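Local coordinates for geranyltranstransferase (Thermotoga neapolitana, PDB 4WK5), which probably acts as a magnesium-dependent prenyltransferase that builds isoprenoid diphosphate chains, as other members of the FPP/GGPP synthase family do, at residues E160-E165 / E179-F184. Residues are numbered along the deposited sequence; the frame is centred on the assembly and turned at random.
Sequences EAMDVE and EKMYSF
The carboxylate oxygen OD1 of D163 meets the methyl end of M181, with OD1 3.4 Å from M181 CE. This is a van der Waals contact, not a hydrogen bond. The M181 sulfur lies beside the same carboxylate, 3.9 Å from SD to D163 CG. With chi1 at -179°, M181 CG points away from the backbone N, and the chain then bends at chi2 and chi3, which swings the thioether across the D163 side chain at a slant. The other carboxylate oxygen of D163 has a long, weak ion pair with K185, whose ammonium also forms a salt bridge with E160.

M162 passes M181 in the opposite direction. M162 CB sits 3.6 Å from M181 CG, and M162 SD lies 3.8 Å from M181 CA. Beyond CG the M162 chain is extended through both chi2 (168°) and chi3, which carries its methyl to the F184 ring. There CE is 3.8 Å from F184 CD2. The sulfur also makes an oblique Met-aromatic contact, with M162 SD 5.2 Å from the centroid of the F184 ring.

These residues join helices 143-166 and 175-201, which are consecutive in the mainly helical prenyl synthase fold. The two short segments run roughly antiparallel, at 140°, with axes 8.9 Å apart. The backbones come closest at M162 and M181, with 6.0 Å between their CA atoms. The second subunit closes part of this region: its L42 packs on M162, and the ring of its F40 meets that of F184 at a steep angle.

The four touching residues are buried, and the contacts between them are van der Waals. Cohesion between the segments therefore rests on sulfur, methyl and ring packing, while the negative charge of D163 is probably offset in part by K185.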
loop_
_atom_site.group_PDB
_atom_site.type_symbol
_atom_site.label_atom_id
_atom_site.label_comp_id
_atom_site.label_asym_id
_atom_site.label_seq_id
_atom_site.Cartn_x
_atom_site.Cartn_y
_atom_site.Cartn_z
ATOM N N GLU A 160 3.138 -1.118 -13.732
ATOM C CA GLU A 160 4.258 -2.010 -13.470
ATOM C C GLU A 160 3.904 -3.432 -13.896
ATOM O O GLU A 160 4.743 -4.127 -14.487
ATOM C CB GLU A 160 4.662 -1.964 -11.988
ATOM C CG GLU A 160 5.803 -2.933 -11.616
ATOM C CD GLU A 160 7.082 -2.722 -12.433
ATOM O OE1 GLU A 160 7.335 -1.587 -12.897
ATOM O OE2 GLU A 160 7.837 -3.704 -12.617
ATOM N N ALA A 161 2.663 -3.851 -13.640
ATOM C CA ALA A 161 2.200 -5.163 -14.093
ATOM C C ALA A 161 2.309 -5.280 -15.618
ATOM O O ALA A 161 2.827 -6.271 -16.127
ATOM C CB ALA A 161 0.758 -5.423 -13.630
ATOM N N MET A 162 1.854 -4.264 -16.345
ATOM C CA MET A 162 1.997 -4.280 -17.813
ATOM C C MET A 162 3.465 -4.446 -18.236
ATOM O O MET A 162 3.785 -5.258 -19.106
ATOM C CB MET A 162 1.430 -2.995 -18.416
ATOM C CG MET A 162 -0.080 -2.843 -18.288
ATOM S SD MET A 162 -0.563 -1.161 -18.716
ATOM C CE MET A 162 -2.336 -1.232 -18.418
ATOM N N ASP A 163 4.356 -3.684 -17.603
ATOM C CA ASP A 163 5.781 -3.721 -17.951
ATOM C C ASP A 163 6.332 -5.147 -17.783
ATOM O O ASP A 163 6.973 -5.693 -18.685
ATOM C CB ASP A 163 6.544 -2.705 -17.087
ATOM C CG ASP A 163 7.819 -2.184 -17.749
ATOM O OD1 ASP A 163 8.016 -2.357 -18.975
ATOM O OD2 ASP A 163 8.618 -1.561 -17.020
ATOM N N VAL A 164 6.040 -5.752 -16.637
ATOM C CA VAL A 164 6.481 -7.115 -16.350
ATOM C C VAL A 164 5.882 -8.116 -17.314
ATOM O O VAL A 164 6.580 -8.992 -17.852
ATOM C CB VAL A 164 6.120 -7.518 -14.905
ATOM C CG1 VAL A 164 6.235 -9.030 -14.715
ATOM C CG2 VAL A 164 7.014 -6.769 -13.927
ATOM N N GLU A 165 4.590 -7.979 -17.568
ATOM C CA GLU A 165 3.893 -8.970 -18.384
ATOM C C GLU A 165 4.216 -8.861 -19.879
ATOM O O GLU A 165 4.186 -9.864 -20.602
ATOM C CB GLU A 165 2.388 -8.855 -18.147
ATOM C CG GLU A 165 2.028 -9.289 -16.723
ATOM C CD GLU A 165 0.545 -9.359 -16.483
ATOM O OE1 GLU A 165 -0.180 -9.753 -17.426
ATOM O OE2 GLU A 165 0.114 -9.024 -15.357
ATOM N N GLU A 179 2.614 2.670 -25.053
ATOM C CA GLU A 179 2.439 4.048 -24.575
ATOM C C GLU A 179 1.483 4.102 -23.367
ATOM O O GLU A 179 1.680 4.896 -22.445
ATOM C CB GLU A 179 1.930 4.964 -25.698
ATOM C CG GLU A 179 1.667 6.385 -25.202
ATOM C CD GLU A 179 1.989 7.462 -26.221
ATOM O OE1 GLU A 179 2.184 7.127 -27.413
ATOM O OE2 GLU A 179 2.052 8.646 -25.817
ATOM N N LYS A 180 0.468 3.240 -23.362
ATOM C CA LYS A 180 -0.465 3.163 -22.242
ATOM C C LYS A 180 0.277 2.740 -20.968
ATOM O O LYS A 180 0.042 3.265 -19.871
ATOM C CB LYS A 180 -1.595 2.177 -22.560
ATOM C CG LYS A 180 -2.678 2.072 -21.496
ATOM C CD LYS A 180 -3.460 3.372 -21.365
ATOM C CE LYS A 180 -4.768 3.153 -20.610
ATOM N NZ LYS A 180 -5.576 4.403 -20.490
ATOM N N MET A 181 1.179 1.779 -21.128
ATOM C CA MET A 181 1.994 1.321 -20.023
ATOM C C MET A 181 2.869 2.455 -19.467
ATOM O O MET A 181 3.022 2.591 -18.249
ATOM C CB MET A 181 2.843 0.124 -20.464
ATOM C CG MET A 181 3.730 -0.455 -19.368
ATOM S SD MET A 181 5.360 0.314 -19.350
ATOM C CE MET A 181 6.007 -0.353 -20.898
ATOM N N TYR A 182 3.443 3.270 -20.350
ATOM C CA TYR A 182 4.238 4.420 -19.900
ATOM C C TYR A 182 3.356 5.380 -19.122
ATOM O O TYR A 182 3.749 5.924 -18.100
ATOM C CB TYR A 182 4.876 5.160 -21.082
ATOM C CG TYR A 182 6.167 4.540 -21.576
ATOM C CD1 TYR A 182 6.303 3.162 -21.693
ATOM C CD2 TYR A 182 7.241 5.342 -21.956
ATOM C CE1 TYR A 182 7.484 2.598 -22.142
ATOM C CE2 TYR A 182 8.414 4.789 -22.408
ATOM C CZ TYR A 182 8.532 3.419 -22.499
ATOM O OH TYR A 182 9.707 2.864 -22.952
ATOM N N SER A 183 2.165 5.606 -19.649
ATOM C CA SER A 183 1.220 6.519 -19.022
ATOM C C SER A 183 0.865 6.076 -17.614
ATOM O O SER A 183 0.799 6.890 -16.696
ATOM C CB SER A 183 -0.051 6.622 -19.861
ATOM O OG SER A 183 -1.048 7.343 -19.169
ATOM N N PHE A 184 0.644 4.777 -17.446
ATOM C CA PHE A 184 0.291 4.243 -16.135
ATOM C C PHE A 184 1.496 4.141 -15.200
ATOM O O PHE A 184 1.426 4.519 -14.020
ATOM C CB PHE A 184 -0.340 2.854 -16.263
ATOM C CG PHE A 184 -1.821 2.867 -16.571
ATOM C CD1 PHE A 184 -2.415 3.947 -17.199
ATOM C CD2 PHE A 184 -2.609 1.799 -16.187
ATOM C CE1 PHE A 184 -3.780 3.945 -17.475
ATOM C CE2 PHE A 184 -3.982 1.790 -16.457
ATOM C CZ PHE A 184 -4.561 2.864 -17.100
#